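Local coordinates for protein angel homolog 2 (PDB 6RW0) that removes 2',3'-cyclic phosphates from RNA as a CCR4-family phosphatase and probably binds mRNA 3'-untranslated regions, at residues F158-I163 against P284-S289; G172-L177 against C190-H195; L196-R201 against D236-P241; M212-I217 against I231-D236; I288-V293 against S328-H333. All coordinates share one frame; numbering follows the deposited sequence.

In the fold
Contacts 2 and 4 form the core of this group, with centres about 6 Å apart. Strand 189-195 lies between strands 171-179 and 231-236, and helix 203-220 packs on this sheet. Contact 3 joins the loops that leave strands 189-195 and 231-236. It shares Asp236 with contact 4, and that side chain lies about 5 Å from a bound magnesium ion. Contacts 1 and 5 share Ile288 and Ser289, and their centres are about 14 Å apart. Both belong to the outer flank of helix 203-220. Ile288 CD1 touches Met212 CG at 3.7 Å, which ties this flank to contact 4. Phe158 of contact 1 also reaches Thr194 and Leu196.

Contact 1. Residues F158-I163 against P284-S289; sequences FFRPDI and PNLGIS
Arg160 NH2 serves two acceptors. It meets Asp162 OD2 at 2.8 Å in a nearly straight salt bridge (176°), and it reaches the backbone O of Asn285 at 3.2 Å in a weak hydrogen bond. Arg160 NE takes Asp162 OD1 at 2.8 Å. This side-on grip uses the syn lone pair of each oxygen and keeps both oxygens in the guanidinium plane. Bends at chi2 (-75°) and chi3 (-64°) fold the arginine back toward the aspartate of its own type I turn, Arg160 to Ile163. Ile163 CD1 lies 3.5 Å above one guanidinium face, toward its rim, and also touches Leu286 CD1 at 4.0 Å. Asn285 ND2 gives a weak bond of 3.4 Å to Asp162 O. One water bridges Arg160 NH1 and Leu286 O; another bridges Asp162 OD2 and Asn285 ND2. With an alanine in place of Arg160, the Asp162 carboxylate would probably lose its charge partner and Asn285 O a donor. The contact is loop-to-loop packing on the flank of the fold. Segment 158-163 follows strand 148-157, and Phe158 and Leu286 both rest on helix 203-220.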
# COMPACT_ATOMS: atom_id res chain seq x y z
N PHE A 158 -7.47 -11.45 -4.63
CA PHE A 158 -8.39 -10.72 -5.50
C PHE A 158 -8.80 -11.54 -6.72
O PHE A 158 -9.80 -11.19 -7.37
CB PHE A 158 -7.81 -9.37 -5.94
CG PHE A 158 -7.44 -8.45 -4.79
CD1 PHE A 158 -8.25 -8.31 -3.67
CD2 PHE A 158 -6.28 -7.70 -4.85
CE1 PHE A 158 -7.90 -7.45 -2.63
CE2 PHE A 158 -5.93 -6.85 -3.83
CZ PHE A 158 -6.74 -6.73 -2.71
N PHE A 159 -8.10 -12.61 -6.99
CA PHE A 159 -8.46 -13.48 -8.13
C PHE A 159 -9.68 -14.33 -7.75
O PHE A 159 -9.60 -15.05 -6.78
CB PHE A 159 -7.31 -14.42 -8.50
CG PHE A 159 -7.65 -15.37 -9.61
CD1 PHE A 159 -7.88 -14.90 -10.88
CD2 PHE A 159 -7.82 -16.71 -9.36
CE1 PHE A 159 -8.24 -15.76 -11.89
CE2 PHE A 159 -8.17 -17.57 -10.39
CZ PHE A 159 -8.39 -17.09 -11.64
N ARG A 160 -10.77 -14.24 -8.50
CA ARG A 160 -11.94 -15.10 -8.28
C ARG A 160 -12.17 -15.88 -9.58
O ARG A 160 -12.59 -15.29 -10.52
CB ARG A 160 -13.17 -14.27 -7.91
CG ARG A 160 -13.17 -13.78 -6.47
CD ARG A 160 -13.50 -14.87 -5.49
NE ARG A 160 -14.85 -15.38 -5.68
CZ ARG A 160 -15.91 -15.00 -4.98
NH1 ARG A 160 -15.78 -14.15 -3.98
NH2 ARG A 160 -17.11 -15.42 -5.31
N PRO A 161 -12.01 -17.20 -9.62
CA PRO A 161 -12.19 -17.91 -10.86
C PRO A 161 -13.66 -17.90 -11.31
O PRO A 161 -13.87 -18.11 -12.44
CB PRO A 161 -11.70 -19.33 -10.57
CG PRO A 161 -11.80 -19.48 -9.09
CD PRO A 161 -11.71 -18.08 -8.51
N ASP A 162 -14.60 -17.67 -10.40
CA ASP A 162 -16.02 -17.67 -10.70
C ASP A 162 -16.55 -16.31 -11.13
O ASP A 162 -17.76 -16.19 -11.40
CB ASP A 162 -16.81 -18.18 -9.48
CG ASP A 162 -16.53 -17.39 -8.20
OD1 ASP A 162 -15.38 -16.94 -7.98
OD2 ASP A 162 -17.47 -17.22 -7.39
N ILE A 163 -15.70 -15.29 -11.22
CA ILE A 163 -16.11 -13.92 -11.54
C ILE A 163 -15.16 -13.41 -12.62
O ILE A 163 -13.99 -13.12 -12.33
CB ILE A 163 -16.08 -13.01 -10.30
CG1 ILE A 163 -17.05 -13.58 -9.26
CG2 ILE A 163 -16.42 -11.58 -10.67
CD1 ILE A 163 -16.95 -12.93 -7.92
N PRO A 284 -23.19 -9.39 -8.11
CA PRO A 284 -23.66 -9.84 -6.81
C PRO A 284 -22.98 -11.10 -6.25
O PRO A 284 -22.93 -11.22 -5.08
CB PRO A 284 -25.15 -10.17 -6.99
CG PRO A 284 -25.50 -9.82 -8.40
CD PRO A 284 -24.27 -9.30 -9.09
N ASN A 285 -22.39 -11.95 -7.09
CA ASN A 285 -21.71 -13.18 -6.60
C ASN A 285 -20.38 -12.88 -5.89
O ASN A 285 -19.84 -13.79 -5.37
CB ASN A 285 -21.66 -14.30 -7.65
CG ASN A 285 -20.81 -14.02 -8.85
OD1 ASN A 285 -20.77 -12.90 -9.31
ND2 ASN A 285 -20.18 -15.05 -9.38
N LEU A 286 -19.85 -11.65 -5.94
CA LEU A 286 -18.70 -11.26 -5.11
C LEU A 286 -19.10 -11.30 -3.63
O LEU A 286 -18.27 -11.60 -2.82
CB LEU A 286 -18.19 -9.87 -5.51
CG LEU A 286 -16.91 -9.46 -4.80
CD1 LEU A 286 -15.85 -10.52 -4.97
CD2 LEU A 286 -16.40 -8.13 -5.29
N GLY A 287 -20.33 -10.94 -3.29
CA GLY A 287 -20.79 -10.94 -1.89
C GLY A 287 -20.29 -9.75 -1.10
O GLY A 287 -20.01 -9.91 0.05
N ILE A 288 -20.09 -8.63 -1.78
CA ILE A 288 -19.66 -7.38 -1.13
C ILE A 288 -20.68 -6.29 -1.51
O ILE A 288 -20.94 -6.11 -2.67
CB ILE A 288 -18.21 -7.02 -1.48
CG1 ILE A 288 -17.26 -8.08 -0.92
CG2 ILE A 288 -17.86 -5.63 -0.99
CD1 ILE A 288 -15.82 -7.88 -1.32
N SER A 289 -21.20 -5.56 -0.53
CA SER A 289 -22.21 -4.51 -0.76
C SER A 289 -21.56 -3.26 -1.32
O SER A 289 -20.36 -3.12 -1.25
CB SER A 289 -22.93 -4.19 0.53
OG SER A 289 -22.12 -3.38 1.35
O HOH W 1 -18.05 -14.50 -2.23
O HOH W 2 -20.13 -17.51 -7.75

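Contact 2. Residues G172-L177 against C190-H195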
# COMPACT_ATOMS: atom_id res chain seq x y z
N GLY A 172 -3.96 -9.06 -0.98
CA GLY A 172 -3.79 -8.23 0.20
C GLY A 172 -3.59 -9.11 1.42
O GLY A 172 -3.73 -10.33 1.35
N LEU A 173 -3.30 -8.46 2.54
CA LEU A 173 -3.07 -9.18 3.79
C LEU A 173 -3.47 -8.26 4.93
O LEU A 173 -3.16 -7.07 4.91
CB LEU A 173 -1.61 -9.60 3.93
CG LEU A 173 -1.27 -10.45 5.15
CD1 LEU A 173 -1.99 -11.76 5.18
CD2 LEU A 173 0.25 -10.67 5.16
N VAL A 174 -4.20 -8.81 5.90
CA VAL A 174 -4.69 -8.05 7.05
C VAL A 174 -4.31 -8.82 8.30
O VAL A 174 -4.66 -10.00 8.44
CB VAL A 174 -6.21 -7.83 7.00
CG1 VAL A 174 -6.67 -7.00 8.19
CG2 VAL A 174 -6.60 -7.15 5.67
N LEU A 175 -3.57 -8.18 9.21
CA LEU A 175 -3.26 -8.78 10.49
C LEU A 175 -4.03 -8.04 11.58
O LEU A 175 -4.26 -6.83 11.49
CB LEU A 175 -1.77 -8.70 10.83
CG LEU A 175 -0.75 -9.31 9.86
CD1 LEU A 175 0.63 -9.41 10.53
CD2 LEU A 175 -1.17 -10.65 9.31
N LEU A 176 -4.41 -8.77 12.62
CA LEU A 176 -4.93 -8.16 13.83
C LEU A 176 -3.88 -8.39 14.91
O LEU A 176 -3.50 -9.53 15.17
CB LEU A 176 -6.27 -8.76 14.21
CG LEU A 176 -6.97 -7.96 15.31
CD1 LEU A 176 -7.40 -6.55 14.88
CD2 LEU A 176 -8.18 -8.74 15.81
N LEU A 177 -3.38 -7.29 15.47
CA LEU A 177 -2.26 -7.31 16.43
C LEU A 177 -2.69 -6.78 17.80
O LEU A 177 -3.46 -5.88 17.83
CB LEU A 177 -1.13 -6.42 15.91
CG LEU A 177 -0.57 -6.76 14.53
CD1 LEU A 177 0.53 -5.78 14.18
CD2 LEU A 177 -0.04 -8.17 14.48
N CYS A 190 -5.47 -3.10 13.68
CA CYS A 190 -5.63 -3.83 12.44
C CYS A 190 -4.68 -3.21 11.42
O CYS A 190 -4.78 -2.02 11.13
CB CYS A 190 -7.07 -3.69 11.97
SG CYS A 190 -7.39 -4.50 10.40
N VAL A 191 -3.77 -4.02 10.88
CA VAL A 191 -2.81 -3.56 9.88
C VAL A 191 -3.10 -4.27 8.57
O VAL A 191 -3.13 -5.51 8.52
CB VAL A 191 -1.36 -3.83 10.32
CG1 VAL A 191 -0.38 -3.35 9.26
CG2 VAL A 191 -1.07 -3.17 11.66
N ALA A 192 -3.29 -3.49 7.52
CA ALA A 192 -3.61 -4.01 6.20
C ALA A 192 -2.54 -3.57 5.21
O ALA A 192 -1.94 -2.50 5.37
CB ALA A 192 -4.97 -3.53 5.74
N ASN A 193 -2.30 -4.41 4.20
CA ASN A 193 -1.30 -4.16 3.18
C ASN A 193 -1.80 -4.74 1.87
O ASN A 193 -2.41 -5.82 1.85
CB ASN A 193 0.00 -4.83 3.63
CG ASN A 193 1.18 -4.59 2.69
OD1 ASN A 193 1.17 -3.67 1.88
ND2 ASN A 193 2.22 -5.40 2.84
N THR A 194 -1.56 -4.03 0.77
CA THR A 194 -1.93 -4.54 -0.54
C THR A 194 -1.04 -3.94 -1.61
O THR A 194 -0.31 -2.97 -1.37
CB THR A 194 -3.42 -4.27 -0.84
OG1 THR A 194 -3.83 -5.03 -1.98
CG2 THR A 194 -3.68 -2.80 -1.16
N HIS A 195 -1.15 -4.51 -2.80
CA HIS A 195 -0.52 -4.00 -4.01
C HIS A 195 -1.59 -4.20 -5.09
O HIS A 195 -1.83 -5.33 -5.53
CB HIS A 195 0.77 -4.75 -4.31
CG HIS A 195 1.57 -4.15 -5.41
ND1 HIS A 195 2.78 -4.67 -5.81
CD2 HIS A 195 1.34 -3.08 -6.21
CE1 HIS A 195 3.26 -3.95 -6.81
NE2 HIS A 195 2.41 -2.97 -7.07
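Cys190 packs its SG against Val174 CG1, at a close 3.4 Å. Its SG stands anti to the backbone N (chi1 178°), which carries the sulfur over toward the valine. Its CB also meets Leu176 CD1, at 4.1 Å. Val191 comes next and forms a hydrogen-bonded antiparallel pair with Leu175: Leu175 N reaches Val191 O at 2.8 Å, and Val191 N returns to Leu175 O at 2.9 Å. The CG2 branch of Val191 crosses the end of Leu177, 4.0 Å from its CD1. Ala192 is a non-hydrogen-bonded partner of Val174, and its CB sits 4.0 Å from Val174 CG2. Asn193 repeats the paired backbone bonds with Leu173. Its side chain is on the face of Val191, where the amide bonds to Gln104 and to Leu103 O. Thr194 lies across from Gly172; its CB and OG1 approach the glycine CA, and OG1 bonds to Val171 O. The two strands form a beta hairpin in the mixed sheet of this DNase I-like fold. Strand 148-157 flanks it on one side and strand 231-236 on the other. Helix 203-220 packs on the face of Val174 and Ala192, while strands 100-107 and 137-144 meet the face of Val191 and Asn193.

Contact 3. Residues L196-R201 against D236-P241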
# COMPACT_ATOMS: atom_id res chain seq x y z
N LEU A 196 -2.26 -3.12 -5.48
CA LEU A 196 -3.34 -3.21 -6.45
C LEU A 196 -2.81 -3.34 -7.87
O LEU A 196 -1.67 -2.97 -8.18
CB LEU A 196 -4.26 -1.99 -6.37
CG LEU A 196 -4.96 -1.72 -5.04
CD1 LEU A 196 -5.97 -0.59 -5.20
CD2 LEU A 196 -5.64 -2.98 -4.50
N LEU A 197 -3.66 -3.87 -8.75
CA LEU A 197 -3.37 -4.00 -10.17
C LEU A 197 -2.75 -2.74 -10.75
O LEU A 197 -3.26 -1.64 -10.56
CB LEU A 197 -4.69 -4.26 -10.89
CG LEU A 197 -4.61 -4.41 -12.41
CD1 LEU A 197 -3.76 -5.62 -12.74
CD2 LEU A 197 -5.98 -4.53 -13.00
N TYR A 198 -1.68 -2.88 -11.54
CA TYR A 198 -1.04 -1.72 -12.17
C TYR A 198 -1.88 -1.20 -13.34
O TYR A 198 -2.10 -0.01 -13.33
CB TYR A 198 0.36 -2.08 -12.67
CG TYR A 198 0.90 -1.04 -13.62
CD1 TYR A 198 1.26 0.20 -13.16
CD2 TYR A 198 0.94 -1.26 -14.98
CE1 TYR A 198 1.68 1.19 -14.02
CE2 TYR A 198 1.36 -0.28 -15.85
CZ TYR A 198 1.74 0.95 -15.37
OH TYR A 198 2.14 1.91 -16.24
N ASN A 199 -2.33 -2.08 -14.24
CA ASN A 199 -2.94 -1.73 -15.52
C ASN A 199 -3.78 -0.46 -15.44
O ASN A 199 -4.86 -0.46 -14.84
CB ASN A 199 -3.78 -2.93 -15.97
CG ASN A 199 -4.15 -2.87 -17.43
OD1 ASN A 199 -4.83 -1.95 -17.86
ND2 ASN A 199 -3.73 -3.88 -18.20
N PRO A 200 -3.33 0.65 -16.04
CA PRO A 200 -4.04 1.92 -15.87
C PRO A 200 -5.46 1.96 -16.41
O PRO A 200 -6.28 2.75 -15.92
CB PRO A 200 -3.15 2.93 -16.61
CG PRO A 200 -1.80 2.35 -16.49
CD PRO A 200 -1.95 0.86 -16.55
N ARG A 201 -5.77 1.20 -17.44
CA ARG A 201 -7.13 1.21 -18.02
C ARG A 201 -8.15 0.58 -17.07
O ARG A 201 -9.26 0.99 -17.07
CB ARG A 201 -7.15 0.50 -19.37
CG ARG A 201 -8.49 0.60 -20.09
CD ARG A 201 -8.46 0.04 -21.51
NE ARG A 201 -8.25 -1.39 -21.54
CZ ARG A 201 -8.78 -2.21 -22.43
NH1 ARG A 201 -9.78 -1.81 -23.19
NH2 ARG A 201 -8.34 -3.44 -22.53
N ASP A 236 0.85 -0.11 -2.09
CA ASP A 236 1.00 0.47 -3.42
C ASP A 236 -0.35 0.32 -4.09
O ASP A 236 -0.77 -0.79 -4.45
CB ASP A 236 2.11 -0.25 -4.17
CG ASP A 236 2.33 0.29 -5.56
OD1 ASP A 236 1.44 0.98 -6.09
OD2 ASP A 236 3.40 0.01 -6.16
N PHE A 237 -1.07 1.43 -4.20
CA PHE A 237 -2.43 1.46 -4.74
C PHE A 237 -2.45 1.76 -6.23
O PHE A 237 -3.53 1.74 -6.84
CB PHE A 237 -3.31 2.45 -3.95
CG PHE A 237 -3.59 2.00 -2.54
CD1 PHE A 237 -2.62 2.09 -1.56
CD2 PHE A 237 -4.81 1.44 -2.21
CE1 PHE A 237 -2.85 1.64 -0.28
CE2 PHE A 237 -5.06 1.00 -0.93
CZ PHE A 237 -4.07 1.09 0.04
N ASN A 238 -1.29 2.02 -6.83
CA ASN A 238 -1.19 2.33 -8.26
C ASN A 238 -2.22 3.39 -8.66
O ASN A 238 -2.80 3.35 -9.75
CB ASN A 238 -1.28 1.07 -9.10
CG ASN A 238 0.07 0.41 -9.30
OD1 ASN A 238 1.05 1.08 -9.64
ND2 ASN A 238 0.14 -0.88 -9.08
N SER A 239 -2.42 4.35 -7.76
CA SER A 239 -3.38 5.41 -7.96
C SER A 239 -2.80 6.66 -7.32
O SER A 239 -2.12 6.56 -6.29
CB SER A 239 -4.70 5.10 -7.26
OG SER A 239 -5.28 3.90 -7.76
N VAL A 240 -3.06 7.81 -7.93
CA VAL A 240 -2.39 9.05 -7.53
C VAL A 240 -3.25 9.94 -6.64
O VAL A 240 -4.48 9.77 -6.57
CB VAL A 240 -1.88 9.83 -8.75
CG1 VAL A 240 -1.01 8.94 -9.64
CG2 VAL A 240 -3.04 10.42 -9.52
N PRO A 241 -2.65 10.89 -5.94
CA PRO A 241 -3.43 11.77 -5.06
C PRO A 241 -4.50 12.53 -5.83
O PRO A 241 -4.28 13.02 -6.94
CB PRO A 241 -2.37 12.71 -4.47
CG PRO A 241 -1.11 11.86 -4.48
CD PRO A 241 -1.19 11.13 -5.80
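The GDFN signature of the endonuclease/exonuclease/phosphatase family, here Gly235 to Asn238, docks on the loop that begins at Leu196. Leu196 is held at both ends of its backbone. Its N donates to Asp236 O at 3.0 Å, and its O accepts from Asn238 ND2 at 2.9 Å. The second bond lies in the amide plane of Asn238, but it meets the Leu196 carbonyl tilted 30° from the carbonyl plane. Asn238 OD1 points to the edge of the Tyr198 ring, 3.6 Å from CD1, with amide and ring planes 76° apart. Asn238 CB also packs on Leu197 O.

Both segments leave the C-terminal ends of neighbouring parallel strands, 189-195 and 231-236, at the magnesium-bearing side of the DNase I-like fold. The Asp236 side chain is about 5 Å from the bound magnesium ion. Its OD1 accepts from Asn238 N at 3.0 Å, an Asx turn, and Asn58 ND2 bonds to its OD2. Next to these polar bonds, Leu196 turns its CG anti to the carbonyl carbon (chi1 -60°), which brings CD1 to 3.8 Å from Phe237 CD2, crossing the phenylalanine at a slant. Phe237 also touches Thr194, and Lys206 NZ bonds to the carbonyls of Leu197 and Tyr198.

Contact 4. Residues M212-I217 against I231-D236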
# COMPACT_ATOMS: atom_id res chain seq x y z
N MET A 212 -12.62 -5.33 -1.92
CA MET A 212 -12.35 -6.61 -1.27
C MET A 212 -11.44 -6.42 -0.06
O MET A 212 -11.66 -7.04 0.99
CB MET A 212 -11.74 -7.57 -2.28
CG MET A 212 -12.75 -8.01 -3.33
SD MET A 212 -12.01 -8.81 -4.77
CE MET A 212 -11.83 -10.40 -4.17
N LEU A 213 -10.40 -5.59 -0.18
CA LEU A 213 -9.56 -5.31 0.99
C LEU A 213 -10.36 -4.61 2.08
O LEU A 213 -10.27 -4.97 3.26
CB LEU A 213 -8.37 -4.44 0.58
CG LEU A 213 -7.34 -4.22 1.69
CD1 LEU A 213 -6.63 -5.52 2.03
CD2 LEU A 213 -6.36 -3.15 1.28
N LEU A 214 -11.14 -3.60 1.71
CA LEU A 214 -11.94 -2.88 2.70
C LEU A 214 -12.94 -3.80 3.39
O LEU A 214 -13.17 -3.66 4.60
CB LEU A 214 -12.65 -1.69 2.06
CG LEU A 214 -11.75 -0.57 1.55
CD1 LEU A 214 -12.60 0.48 0.84
CD2 LEU A 214 -10.93 0.08 2.66
N ALA A 215 -13.54 -4.74 2.66
CA ALA A 215 -14.46 -5.68 3.29
C ALA A 215 -13.74 -6.57 4.30
O ALA A 215 -14.26 -6.84 5.38
CB ALA A 215 -15.16 -6.53 2.23
N GLU A 216 -12.53 -7.03 3.97
CA GLU A 216 -11.79 -7.83 4.93
C GLU A 216 -11.48 -7.01 6.18
O GLU A 216 -11.64 -7.49 7.31
CB GLU A 216 -10.51 -8.38 4.31
CG GLU A 216 -9.80 -9.37 5.20
CD GLU A 216 -10.47 -10.72 5.25
OE1 GLU A 216 -11.29 -11.04 4.35
OE2 GLU A 216 -10.19 -11.48 6.19
N ILE A 217 -11.05 -5.76 6.00
CA ILE A 217 -10.78 -4.89 7.14
C ILE A 217 -12.03 -4.70 7.98
O ILE A 217 -11.98 -4.73 9.22
CB ILE A 217 -10.21 -3.54 6.68
CG1 ILE A 217 -8.86 -3.75 6.00
CG2 ILE A 217 -10.10 -2.59 7.86
CD1 ILE A 217 -8.33 -2.50 5.30
N ILE A 231 -7.04 1.29 12.64
CA ILE A 231 -6.62 0.70 11.37
C ILE A 231 -5.44 1.49 10.82
O ILE A 231 -5.46 2.72 10.80
CB ILE A 231 -7.78 0.74 10.35
CG1 ILE A 231 -8.91 -0.16 10.82
CG2 ILE A 231 -7.32 0.34 8.96
CD1 ILE A 231 -10.25 0.26 10.30
N VAL A 232 -4.44 0.76 10.35
CA VAL A 232 -3.39 1.31 9.50
C VAL A 232 -3.42 0.49 8.21
O VAL A 232 -3.27 -0.73 8.25
CB VAL A 232 -2.01 1.25 10.17
CG1 VAL A 232 -0.97 1.87 9.23
CG2 VAL A 232 -2.02 1.98 11.49
N MET A 233 -3.66 1.17 7.09
CA MET A 233 -3.79 0.52 5.78
C MET A 233 -2.70 1.08 4.87
O MET A 233 -2.74 2.26 4.50
CB MET A 233 -5.18 0.74 5.18
CG MET A 233 -5.34 0.11 3.80
SD MET A 233 -6.99 0.26 3.10
CE MET A 233 -7.04 1.99 2.63
N CYS A 234 -1.74 0.23 4.53
CA CYS A 234 -0.59 0.59 3.73
C CYS A 234 -0.66 -0.05 2.36
O CYS A 234 -1.33 -1.07 2.15
CB CYS A 234 0.70 0.07 4.36
SG CYS A 234 1.05 0.72 5.99
N GLY A 235 0.09 0.51 1.43
CA GLY A 235 0.38 -0.26 0.23
C GLY A 235 0.68 0.60 -0.97
O GLY A 235 0.75 1.83 -0.91
N ASP A 236 0.85 -0.11 -2.09
CA ASP A 236 1.00 0.47 -3.42
C ASP A 236 -0.35 0.32 -4.09
O ASP A 236 -0.77 -0.79 -4.45
CB ASP A 236 2.11 -0.25 -4.17
CG ASP A 236 2.33 0.29 -5.56
OD1 ASP A 236 1.44 0.98 -6.09
OD2 ASP A 236 3.40 0.01 -6.16
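Met233 pushes its sulfur into a group of three methyls from the helix. SD lies 3.8 Å from Ile217 CD1, 3.9 Å from Leu213 CD2 and 4.0 Å from Leu214 CD2. The methionine reaches this far because its chain is extended through chi1 and chi2 (178° and 177°), so the sulfur stands well off the strand; only the last torsion bends. Ile217 and Leu214 cross it at about a right angle, and Leu213 crosses it at a slant. Ile217 uses two branches. Its CD1 goes to the methionine, while its CG2 packs on Ile231 CD1 at 3.8 Å. Ile231 and Met233 are two apart on the strand and face the helix together. Leu213 and Ile217 point toward the strand, and Leu214 brings only its end round to the sulfur.

The segment axes come within 11.3 Å and run almost opposite, at 156°. This is the helix of a beta-alpha-beta unit, made of strand 189-195, helix 203-220 and strand 231-236, laid on its own two parallel strands. Leu213 and Ile217 also reach strand 189-195, at Thr194 and Ala192, and Met233 touches Phe367 of strand 359-369. The chemistry is wholly apolar. The helix is held to the sheet here by shape and burial, and the thioether offers a polarisable surface to three aliphatic groups.

Contact 5. Residues I288-V293 against S328-H333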
# COMPACT_ATOMS: atom_id res chain seq x y z
N ILE A 288 -20.09 -8.63 -1.78
CA ILE A 288 -19.66 -7.38 -1.13
C ILE A 288 -20.68 -6.29 -1.51
O ILE A 288 -20.94 -6.11 -2.67
CB ILE A 288 -18.21 -7.02 -1.48
CG1 ILE A 288 -17.26 -8.08 -0.92
CG2 ILE A 288 -17.86 -5.63 -0.99
CD1 ILE A 288 -15.82 -7.88 -1.32
N SER A 289 -21.20 -5.56 -0.53
CA SER A 289 -22.21 -4.51 -0.76
C SER A 289 -21.56 -3.26 -1.32
O SER A 289 -20.36 -3.12 -1.25
CB SER A 289 -22.93 -4.19 0.53
OG SER A 289 -22.12 -3.38 1.35
N GLN A 290 -22.36 -2.26 -1.67
CA GLN A 290 -21.88 -0.94 -2.12
C GLN A 290 -21.25 -0.14 -0.96
O GLN A 290 -20.76 0.91 -1.24
CB GLN A 290 -23.00 -0.12 -2.77
CG GLN A 290 -23.55 -0.77 -4.03
CD GLN A 290 -22.50 -0.83 -5.10
OE1 GLN A 290 -21.79 -1.81 -5.18
NE2 GLN A 290 -22.40 0.20 -5.92
N ASN A 291 -21.42 -0.55 0.30
CA ASN A 291 -20.71 0.03 1.45
C ASN A 291 -19.40 -0.73 1.72
O ASN A 291 -18.85 -0.52 2.76
CB ASN A 291 -21.62 0.07 2.68
CG ASN A 291 -22.82 0.96 2.49
OD1 ASN A 291 -22.82 1.84 1.66
ND2 ASN A 291 -23.85 0.72 3.26
N CYS A 292 -18.99 -1.65 0.83
CA CYS A 292 -17.71 -2.36 0.94
C CYS A 292 -17.65 -3.24 2.19
O CYS A 292 -16.61 -3.34 2.85
CB CYS A 292 -16.51 -1.42 0.84
SG CYS A 292 -16.39 -0.61 -0.76
N VAL A 293 -18.77 -3.87 2.53
CA VAL A 293 -18.79 -4.87 3.59
C VAL A 293 -19.27 -6.20 3.02
O VAL A 293 -20.03 -6.25 2.05
CB VAL A 293 -19.66 -4.46 4.80
CG1 VAL A 293 -19.14 -3.16 5.38
CG2 VAL A 293 -21.11 -4.35 4.42
N SER A 328 -25.26 4.90 -8.34
CA SER A 328 -23.85 4.84 -8.72
C SER A 328 -22.96 5.47 -7.67
O SER A 328 -22.16 6.37 -7.95
CB SER A 328 -23.66 5.51 -10.08
OG SER A 328 -24.08 6.86 -10.03
N ASN A 329 -23.10 4.99 -6.43
CA ASN A 329 -22.31 5.49 -5.32
C ASN A 329 -21.71 4.32 -4.56
O ASN A 329 -22.38 3.32 -4.30
CB ASN A 329 -23.17 6.32 -4.38
CG ASN A 329 -23.68 7.57 -5.03
OD1 ASN A 329 -22.97 8.56 -5.13
ND2 ASN A 329 -24.92 7.51 -5.52
N LEU A 330 -20.43 4.46 -4.24
CA LEU A 330 -19.74 3.55 -3.35
C LEU A 330 -19.53 4.27 -2.03
O LEU A 330 -19.33 5.49 -2.00
CB LEU A 330 -18.36 3.20 -3.89
CG LEU A 330 -18.18 2.13 -4.95
CD1 LEU A 330 -16.66 1.85 -4.99
CD2 LEU A 330 -18.99 0.91 -4.64
N GLN A 331 -19.56 3.52 -0.94
CA GLN A 331 -19.27 4.06 0.38
C GLN A 331 -18.41 3.06 1.14
O GLN A 331 -18.35 1.88 0.80
CB GLN A 331 -20.57 4.32 1.17
CG GLN A 331 -21.50 5.37 0.55
CD GLN A 331 -22.45 4.84 -0.54
OE1 GLN A 331 -22.88 5.61 -1.41
NE2 GLN A 331 -22.80 3.56 -0.48
N HIS A 332 -17.70 3.56 2.16
CA HIS A 332 -17.14 2.70 3.19
C HIS A 332 -17.40 3.39 4.53
O HIS A 332 -17.76 4.57 4.58
CB HIS A 332 -15.66 2.34 2.98
CG HIS A 332 -14.72 3.48 3.15
ND1 HIS A 332 -14.53 4.12 4.36
CD2 HIS A 332 -13.89 4.08 2.27
CE1 HIS A 332 -13.63 5.07 4.21
NE2 HIS A 332 -13.23 5.08 2.95
N HIS A 333 -17.23 2.64 5.62
CA HIS A 333 -17.61 3.11 6.94
C HIS A 333 -16.43 3.54 7.81
O HIS A 333 -16.61 3.73 9.02
CB HIS A 333 -18.40 2.03 7.69
CG HIS A 333 -19.69 1.67 7.03
ND1 HIS A 333 -20.61 2.61 6.64
CD2 HIS A 333 -20.22 0.47 6.71
CE1 HIS A 333 -21.66 2.01 6.11
NE2 HIS A 333 -21.45 0.71 6.14
O HOH W 3 -17.10 -0.24 5.12
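Gln331 N donates to Gln290 O at 2.9 Å, a nearly straight bond (162°) and the one direct main-chain hydrogen bond of the contact. The same oxygen lies 3.5 Å from Leu330 CA, a CA-H...O contact. Asn291 CA makes another to Gln331 O. Gln290 and Asn291 are the inner residues of a type I turn from Ser289 to Cys292. Ser289 OG accepts from Asn291 N, an ST turn. A water also joins the two segments: it donates to Asn291 O and accepts from His333 N.

Among side-chain amides, Asn291 OD1 takes Gln331 NE2 at 2.7 Å, with the two amide planes 75° apart. Gln331 has two conformers, and the bond belongs to the one described here, so it is doubtful for the other. Gln290 bends at chi2 (-64°) and lays its amide beside Leu330, with NE2 3.7 Å from CD2. That NE2 has a weak bond to Tyr256 OH.

Ring packing closes the far end. His333 NE2 approaches Asn291 CB at 3.5 Å, and His333 CD2 meets Val293 CG1 at 4.0 Å. Replacing Asn291 by glycine is likely to leave Gln331 NE2, in this conformer, without its acceptor and to open a gap beside the His333 ring.

The turn is thus docked on the edge of short strand 329-331, whose other side pairs with strand 253-255. The main-chain bond, the amide bond and the water bridge carry the polar part of the join at this partly buried edge; His333 adds packing alone.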